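Local coordinates for tengpin (Thermoanaerobacter tengcongensis, PDB 2VH4), which probably acts as a serpin-type serine protease inhibitor and is captured here with its reactive-centre loop inserted into the main β-sheet, as in latent serpins, at residues N59-Q64 with T292-P297; L313-V318 with V339-A344. All coordinates share one frame; numbering follows the deposited sequence.

Interaction 1 (N59-Q64 with T292-P297)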
ATOM      1  N   ASN A  59     -15.889  -5.945 -18.675  1.00 12.09           N
ATOM      2  CA  ASN A  59     -16.141  -7.378 -18.767  1.00 12.25           C
ATOM      3  C   ASN A  59     -15.394  -8.198 -17.703  1.00 12.55           C
ATOM      4  O   ASN A  59     -15.510  -7.913 -16.508  1.00 13.54           O
ATOM      5  CB  ASN A  59     -15.868  -7.876 -20.194  1.00 12.15           C
ATOM      6  CG  ASN A  59     -16.672  -7.121 -21.233  1.00 13.37           C
ATOM      7  OD1 ASN A  59     -17.899  -7.185 -21.248  1.00 15.07           O
ATOM      8  ND2 ASN A  59     -15.984  -6.391 -22.103  1.00 16.56           N
ATOM      9  N   GLU A  60     -14.625  -9.193 -18.137  1.00 12.06           N
ATOM     10  CA  GLU A  60     -13.950 -10.105 -17.223  1.00 12.55           C
ATOM     11  C   GLU A  60     -12.761  -9.449 -16.524  1.00 12.48           C
ATOM     12  O   GLU A  60     -12.466  -9.766 -15.374  1.00 12.75           O
ATOM     13  CB  GLU A  60     -13.536 -11.390 -17.949  1.00 13.35           C
ATOM     14  CG  GLU A  60     -13.058 -12.536 -17.040  1.00 18.87           C
ATOM     15  CD  GLU A  60     -14.138 -13.082 -16.101  1.00 23.84           C
ATOM     16  OE1 GLU A  60     -15.335 -13.086 -16.466  1.00 23.58           O
ATOM     17  OE2 GLU A  60     -13.774 -13.522 -14.990  1.00 26.82           O
ATOM     18  N   THR A  61     -12.085  -8.533 -17.211  1.00 12.54           N
ATOM     19  CA  THR A  61     -10.992  -7.785 -16.602  1.00 12.35           C
ATOM     20  C   THR A  61     -11.520  -6.921 -15.453  1.00 12.32           C
ATOM     21  O   THR A  61     -10.910  -6.878 -14.377  1.00 11.54           O
ATOM     22  CB  THR A  61     -10.211  -6.954 -17.640  1.00 11.93           C
ATOM     23  OG1 THR A  61      -9.586  -7.842 -18.568  1.00 13.74           O
ATOM     24  CG2 THR A  61      -9.113  -6.134 -16.974  1.00 14.39           C
ATOM     25  N   LEU A  62     -12.663  -6.268 -15.675  1.00 12.00           N
ATOM     26  CA  LEU A  62     -13.339  -5.508 -14.618  1.00 11.35           C
ATOM     27  C   LEU A  62     -13.814  -6.407 -13.485  1.00 11.93           C
ATOM     28  O   LEU A  62     -13.515  -6.145 -12.320  1.00 13.60           O
ATOM     29  CB  LEU A  62     -14.512  -4.692 -15.176  1.00 11.46           C
ATOM     30  CG  LEU A  62     -15.429  -3.942 -14.197  1.00 11.56           C
ATOM     31  CD1 LEU A  62     -14.634  -2.992 -13.320  1.00  9.10           C
ATOM     32  CD2 LEU A  62     -16.537  -3.186 -14.938  1.00  9.27           C
ATOM     33  N   ALA A  63     -14.549  -7.464 -13.826  1.00 11.36           N
ATOM     34  CA  ALA A  63     -15.141  -8.332 -12.812  1.00 11.29           C
ATOM     35  C   ALA A  63     -14.077  -8.931 -11.892  1.00 11.88           C
ATOM     36  O   ALA A  63     -14.284  -8.998 -10.679  1.00 11.99           O
ATOM     37  CB  ALA A  63     -15.982  -9.418 -13.453  1.00 10.70           C
ATOM     38  N   GLN A  64     -12.943  -9.339 -12.472  1.00 11.34           N
ATOM     39  CA  GLN A  64     -11.800  -9.852 -11.700  1.00 11.66           C
ATOM     40  C   GLN A  64     -11.205  -8.793 -10.759  1.00 12.13           C
ATOM     41  O   GLN A  64     -10.823  -9.114  -9.633  1.00 12.60           O
ATOM     42  CB  GLN A  64     -10.704 -10.399 -12.621  1.00 10.66           C
ATOM     43  CG  GLN A  64     -10.917 -11.835 -13.120  1.00 10.88           C
ATOM     44  CD  GLN A  64      -9.920 -12.248 -14.215  1.00 12.42           C
ATOM     45  OE1 GLN A  64      -8.908 -11.585 -14.442  1.00 12.95           O
ATOM     46  NE2 GLN A  64     -10.209 -13.351 -14.890  1.00 12.38           N
ATOM     47  N   THR A 292      -6.226 -11.788 -12.993  1.00 12.93           N
ATOM     48  CA  THR A 292      -5.324 -12.456 -13.938  1.00 12.42           C
ATOM     49  C   THR A 292      -5.371 -11.885 -15.361  1.00 11.32           C
ATOM     50  O   THR A 292      -4.327 -11.713 -15.998  1.00 10.82           O
ATOM     51  CB  THR A 292      -5.521 -14.001 -13.948  1.00 12.60           C
ATOM     52  OG1 THR A 292      -6.910 -14.323 -14.090  1.00 12.80           O
ATOM     53  CG2 THR A 292      -5.005 -14.615 -12.653  1.00 12.21           C
ATOM     54  N   ASP A 293      -6.573 -11.573 -15.840  1.00  9.67           N
ATOM     55  CA  ASP A 293      -6.763 -11.048 -17.195  1.00  8.91           C
ATOM     56  C   ASP A 293      -6.050  -9.724 -17.470  1.00  8.51           C
ATOM     57  O   ASP A 293      -5.531  -9.522 -18.566  1.00  7.54           O
ATOM     58  CB  ASP A 293      -8.251 -10.922 -17.529  1.00  8.47           C
ATOM     59  CG  ASP A 293      -8.884 -12.254 -17.902  1.00  7.91           C
ATOM     60  OD1 ASP A 293      -8.455 -13.304 -17.373  1.00  8.07           O
ATOM     61  OD2 ASP A 293      -9.819 -12.250 -18.730  1.00  9.11           O
ATOM     62  N   ALA A 294      -6.013  -8.838 -16.474  1.00  8.47           N
ATOM     63  CA  ALA A 294      -5.397  -7.512 -16.626  1.00  8.84           C
ATOM     64  C   ALA A 294      -3.924  -7.563 -17.053  1.00  8.81           C
ATOM     65  O   ALA A 294      -3.417  -6.626 -17.678  1.00  9.27           O
ATOM     66  CB  ALA A 294      -5.536  -6.724 -15.341  1.00  9.72           C
ATOM     67  N   PHE A 295      -3.255  -8.663 -16.720  1.00  7.68           N
ATOM     68  CA  PHE A 295      -1.828  -8.808 -16.963  1.00  7.60           C
ATOM     69  C   PHE A 295      -1.506  -9.577 -18.247  1.00  8.49           C
ATOM     70  O   PHE A 295      -0.334  -9.789 -18.560  1.00 10.12           O
ATOM     71  CB  PHE A 295      -1.160  -9.481 -15.761  1.00  6.85           C
ATOM     72  CG  PHE A 295      -1.271  -8.693 -14.482  1.00  5.60           C
ATOM     73  CD1 PHE A 295      -2.147  -9.094 -13.477  1.00  2.57           C
ATOM     74  CD2 PHE A 295      -0.504  -7.549 -14.283  1.00  2.00           C
ATOM     75  CE1 PHE A 295      -2.259  -8.367 -12.290  1.00  2.00           C
ATOM     76  CE2 PHE A 295      -0.609  -6.821 -13.096  1.00  2.00           C
ATOM     77  CZ  PHE A 295      -1.487  -7.232 -12.101  1.00  2.00           C
ATOM     78  N   LEU A 296      -2.543  -9.966 -18.987  1.00  8.46           N
ATOM     79  CA  LEU A 296      -2.404 -10.818 -20.173  1.00  8.07           C
ATOM     80  C   LEU A 296      -2.867 -10.098 -21.437  1.00  8.90           C
ATOM     81  O   LEU A 296      -4.073  -9.950 -21.660  1.00  8.81           O
ATOM     82  CB  LEU A 296      -3.210 -12.114 -20.003  1.00  7.12           C
ATOM     83  CG  LEU A 296      -2.810 -13.136 -18.938  1.00  5.15           C
ATOM     84  CD1 LEU A 296      -3.852 -14.235 -18.863  1.00  2.00           C
ATOM     85  CD2 LEU A 296      -1.416 -13.718 -19.212  1.00  5.43           C
ATOM     86  N   PRO A 297      -1.910  -9.648 -22.270  1.00  9.74           N
ATOM     87  CA  PRO A 297      -2.149  -8.891 -23.512  1.00 10.15           C
ATOM     88  C   PRO A 297      -3.207  -9.475 -24.451  1.00 10.69           C
ATOM     89  O   PRO A 297      -3.834  -8.730 -25.204  1.00 10.22           O
ATOM     90  CB  PRO A 297      -0.784  -8.896 -24.214  1.00  9.96           C
ATOM     91  CG  PRO A 297       0.134  -9.707 -23.352  1.00 10.54           C
ATOM     92  CD  PRO A 297      -0.473  -9.839 -22.010  1.00  9.39           C
TER
HETATM   93  O   HOH W   1      -8.100  -8.991 -14.102  1.00  7.08           O

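Interaction 2 (L313-V318 with V339-A344)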
ATOM      1  N   LEU A 313      -4.324  -2.996 -25.000  1.00 10.34           N
ATOM      2  CA  LEU A 313      -3.748  -2.421 -23.789  1.00 10.67           C
ATOM      3  C   LEU A 313      -3.894  -3.363 -22.594  1.00 10.48           C
ATOM      4  O   LEU A 313      -4.943  -3.979 -22.394  1.00  9.88           O
ATOM      5  CB  LEU A 313      -4.393  -1.062 -23.476  1.00 10.78           C
ATOM      6  CG  LEU A 313      -4.334   0.042 -24.541  1.00 11.47           C
ATOM      7  CD1 LEU A 313      -5.139   1.248 -24.094  1.00 12.66           C
ATOM      8  CD2 LEU A 313      -2.899   0.446 -24.879  1.00 11.14           C
ATOM      9  N   TYR A 314      -2.833  -3.458 -21.799  1.00 10.77           N
ATOM     10  CA  TYR A 314      -2.802  -4.325 -20.621  1.00 11.31           C
ATOM     11  C   TYR A 314      -1.843  -3.746 -19.587  1.00 10.05           C
ATOM     12  O   TYR A 314      -1.044  -2.870 -19.912  1.00  9.82           O
ATOM     13  CB  TYR A 314      -2.379  -5.751 -21.016  1.00 11.45           C
ATOM     14  CG  TYR A 314      -0.914  -5.886 -21.372  1.00 12.05           C
ATOM     15  CD1 TYR A 314       0.024  -6.255 -20.402  1.00  9.32           C
ATOM     16  CD2 TYR A 314      -0.461  -5.652 -22.679  1.00 11.18           C
ATOM     17  CE1 TYR A 314       1.367  -6.377 -20.710  1.00 10.81           C
ATOM     18  CE2 TYR A 314       0.891  -5.778 -23.003  1.00 10.99           C
ATOM     19  CZ  TYR A 314       1.798  -6.138 -22.009  1.00 13.64           C
ATOM     20  OH  TYR A 314       3.137  -6.263 -22.297  1.00 12.01           O
ATOM     21  N   ILE A 315      -1.930  -4.234 -18.349  1.00  9.37           N
ATOM     22  CA  ILE A 315      -0.991  -3.849 -17.295  1.00  7.92           C
ATOM     23  C   ILE A 315       0.288  -4.678 -17.415  1.00  8.15           C
ATOM     24  O   ILE A 315       0.249  -5.904 -17.256  1.00  7.43           O
ATOM     25  CB  ILE A 315      -1.579  -4.043 -15.869  1.00  7.88           C
ATOM     26  CG1 ILE A 315      -2.956  -3.379 -15.735  1.00  9.17           C
ATOM     27  CG2 ILE A 315      -0.609  -3.513 -14.806  1.00  5.99           C
ATOM     28  CD1 ILE A 315      -3.629  -3.578 -14.375  1.00  7.64           C
ATOM     29  N   SER A 316       1.410  -4.012 -17.703  1.00  7.78           N
ATOM     30  CA  SER A 316       2.714  -4.681 -17.734  1.00  8.17           C
ATOM     31  C   SER A 316       3.288  -4.809 -16.333  1.00  8.69           C
ATOM     32  O   SER A 316       3.945  -5.803 -16.020  1.00  9.34           O
ATOM     33  CB  SER A 316       3.706  -3.950 -18.636  1.00  7.20           C
ATOM     34  OG  SER A 316       3.846  -2.597 -18.246  1.00 10.77           O
ATOM     35  N   GLU A 317       3.062  -3.800 -15.495  1.00  9.34           N
ATOM     36  CA  GLU A 317       3.416  -3.909 -14.079  1.00 10.68           C
ATOM     37  C   GLU A 317       2.677  -2.972 -13.140  1.00  8.37           C
ATOM     38  O   GLU A 317       2.252  -1.870 -13.508  1.00  5.81           O
ATOM     39  CB  GLU A 317       4.942  -3.865 -13.830  1.00 10.37           C
ATOM     40  CG  GLU A 317       5.604  -2.493 -13.815  1.00 15.19           C
ATOM     41  CD  GLU A 317       7.086  -2.547 -13.394  1.00 15.53           C
ATOM     42  OE1 GLU A 317       7.552  -3.610 -12.925  1.00 19.65           O
ATOM     43  OE2 GLU A 317       7.790  -1.519 -13.530  1.00 22.37           O
ATOM     44  N   VAL A 318       2.510  -3.478 -11.923  1.00  7.57           N
ATOM     45  CA  VAL A 318       2.122  -2.699 -10.782  1.00  6.72           C
ATOM     46  C   VAL A 318       3.378  -2.593  -9.917  1.00  8.16           C
ATOM     47  O   VAL A 318       3.757  -3.549  -9.230  1.00  8.71           O
ATOM     48  CB  VAL A 318       0.975  -3.375 -10.007  1.00  6.00           C
ATOM     49  CG1 VAL A 318       0.517  -2.491  -8.846  1.00  6.56           C
ATOM     50  CG2 VAL A 318      -0.189  -3.687 -10.944  1.00  2.00           C
ATOM     51  N   VAL A 339       0.786   1.987 -11.814  1.00  8.86           N
ATOM     52  CA  VAL A 339       0.208   0.967 -12.680  1.00  8.66           C
ATOM     53  C   VAL A 339       0.546   1.318 -14.133  1.00  8.45           C
ATOM     54  O   VAL A 339       0.221   2.404 -14.607  1.00  7.52           O
ATOM     55  CB  VAL A 339      -1.326   0.873 -12.468  1.00  9.49           C
ATOM     56  CG1 VAL A 339      -1.963  -0.162 -13.393  1.00  4.72           C
ATOM     57  CG2 VAL A 339      -1.638   0.564 -11.001  1.00  9.36           C
ATOM     58  N   ASP A 340       1.212   0.400 -14.827  1.00  9.85           N
ATOM     59  CA  ASP A 340       1.724   0.678 -16.168  1.00 11.17           C
ATOM     60  C   ASP A 340       0.893   0.032 -17.279  1.00 11.28           C
ATOM     61  O   ASP A 340       0.839  -1.198 -17.403  1.00 11.07           O
ATOM     62  CB  ASP A 340       3.198   0.272 -16.280  1.00 12.07           C
ATOM     63  CG  ASP A 340       3.858   0.790 -17.554  1.00 17.55           C
ATOM     64  OD1 ASP A 340       3.137   1.257 -18.470  1.00 16.99           O
ATOM     65  OD2 ASP A 340       5.108   0.736 -17.636  1.00 19.78           O
ATOM     66  N   ILE A 341       0.263   0.889 -18.084  1.00 10.60           N
ATOM     67  CA  ILE A 341      -0.579   0.478 -19.206  1.00 10.22           C
ATOM     68  C   ILE A 341       0.205   0.535 -20.524  1.00 10.84           C
ATOM     69  O   ILE A 341       0.645   1.610 -20.957  1.00 10.62           O
ATOM     70  CB  ILE A 341      -1.869   1.349 -19.294  1.00  8.63           C
ATOM     71  CG1 ILE A 341      -2.669   1.290 -17.982  1.00 10.95           C
ATOM     72  CG2 ILE A 341      -2.730   0.946 -20.479  1.00  6.71           C
ATOM     73  CD1 ILE A 341      -3.204  -0.093 -17.582  1.00  8.16           C
ATOM     74  N   THR A 342       0.368  -0.624 -21.159  1.00 11.45           N
ATOM     75  CA  THR A 342       1.220  -0.738 -22.345  1.00 12.29           C
ATOM     76  C   THR A 342       0.587  -1.563 -23.467  1.00 12.73           C
ATOM     77  O   THR A 342      -0.371  -2.300 -23.245  1.00 11.97           O
ATOM     78  CB  THR A 342       2.619  -1.299 -21.982  1.00 12.31           C
ATOM     79  OG1 THR A 342       3.528  -1.072 -23.069  1.00 11.92           O
ATOM     80  CG2 THR A 342       2.547  -2.779 -21.678  1.00 10.15           C
ATOM     81  N   ALA A 343       1.148  -1.437 -24.667  1.00 14.79           N
ATOM     82  CA  ALA A 343       0.546  -1.999 -25.875  1.00 16.67           C
ATOM     83  C   ALA A 343       1.113  -3.360 -26.272  1.00 17.92           C
ATOM     84  O   ALA A 343       0.393  -4.201 -26.818  1.00 19.37           O
ATOM     85  CB  ALA A 343       0.685  -1.021 -27.030  1.00 16.86           C
ATOM     86  N   ALA A 344       2.394  -3.576 -25.999  1.00 17.41           N
ATOM     87  CA  ALA A 344       3.079  -4.744 -26.530  1.00 18.09           C
ATOM     88  C   ALA A 344       3.893  -5.495 -25.475  1.00 18.56           C
ATOM     89  O   ALA A 344       4.001  -5.055 -24.328  1.00 18.16           O
ATOM     90  CB  ALA A 344       3.960  -4.338 -27.712  1.00 17.55           C
TER

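Interaction 1 (N59-Q64 with T292-P297)
Gln64, on helix 59-70, reaches across to the turn at Thr292 and Asp293, and its amide takes part in every hydrogen bond between the two segments. Its CG is anti to the carbonyl carbon (chi1 -83°) and the chain beyond is extended, which delivers the amide to the backbone of the turn. This grip is the tight part of the contact. OE1 takes the Asp293 N-H on a lone pair, in the carbonyl plane (OE1 to N 2.7 Å). The Thr292 N-H meets the same OE1 from above that plane (OE1 to N 3.1 Å), and Thr292 OG1 adds a weak bond. A water donates to OE1 and accepts from Ala294 N. At the other end of the amide, NE2 bonds to Asp293 OD1 at 3.0 Å from above the carboxylate, the two planes standing 84° apart; the amide is thus held at both ends. In serpin terms, the helix is helix C, and 292-297, with a short 3-10 turn at 293-295, belongs to the connection between helix 283-287 and strand 5A. On the buried side, Thr61 CG2 lies 4.0 Å from Ala294 CB, both residues touch Phe302, and Thr61 OG1 is hydrogen-bonded to Asp301 N. The looser, solvent side is at exposed Glu60, where CG passes Asp293 OD2 at 3.7 Å; the two carboxylates, with Glu60 OE2 5.6 Å from Asp293 OD2, probably disfavour each other mildly.

Interaction 2 (L313-V318 with V339-A344)
The inserted reactive-centre loop of the serpin forms strand 330-342, strand 4A of β-sheet A, and here its far end pairs antiparallel with the start of strand 5A, 314-326. Tyr314 and Thr342 form a hydrogen-bonded pair, with Thr342 N to Tyr314 O at 2.9 Å. On the same face, Thr342 CG2 sits over the Tyr314 ring in a CH-pi contact, 3.9 Å from the centroid and offset toward the rim. Tyr314 CG lies between the backbone N and the carbonyl carbon (chi1 72°), which turns the ring alongside Thr342. Tyr314 OH reaches Ala344 O from above the carbonyl plane; the modelled separation of 2.5 Å is short and doubtful in detail. The same Thr342 CG2 also packs against Ser316 CB, at 3.5 Å. Ser316 and Glu317 together face Asp340, a beta bulge, with Ser316 N to Asp340 O (2.9 Å) and Asp340 N to Glu317 O (2.8 Å) on its two sides. On the opposite face, Ile315 CG1 meets Ile341 CD1 at 3.8 Å, and Ile315 CG2 meets Val339 CG1 at 3.9 Å. That apolar face lies partly on helix 43-54, where Ile315 and Val339 touch Thr53, while strand 164-177 flanks the inserted strand and its Asp164 bonds to Thr342 OG1.

From the N terminus, helix 59-70 comes early in the chain, and interaction 1 closes a loop of more than 200 residues by bringing 292-297 back to it. Interaction 2 follows in series: within the long hairpin of strands 314-326 and 330-342 it closes a loop of 20 residues between its own two segments, so the two loops neither nest nor cross. Their centres lie 12 Å apart and they touch directly. Ala294 O lies 2.9 Å from Ile315 N, probably a hydrogen bond, while Phe295 packs on Ile315 and Pro297 on the Tyr314 ring. The connection 292-297 thus bridges helix C to the end of β-sheet A where the inserted reactive-centre loop finishes its strand.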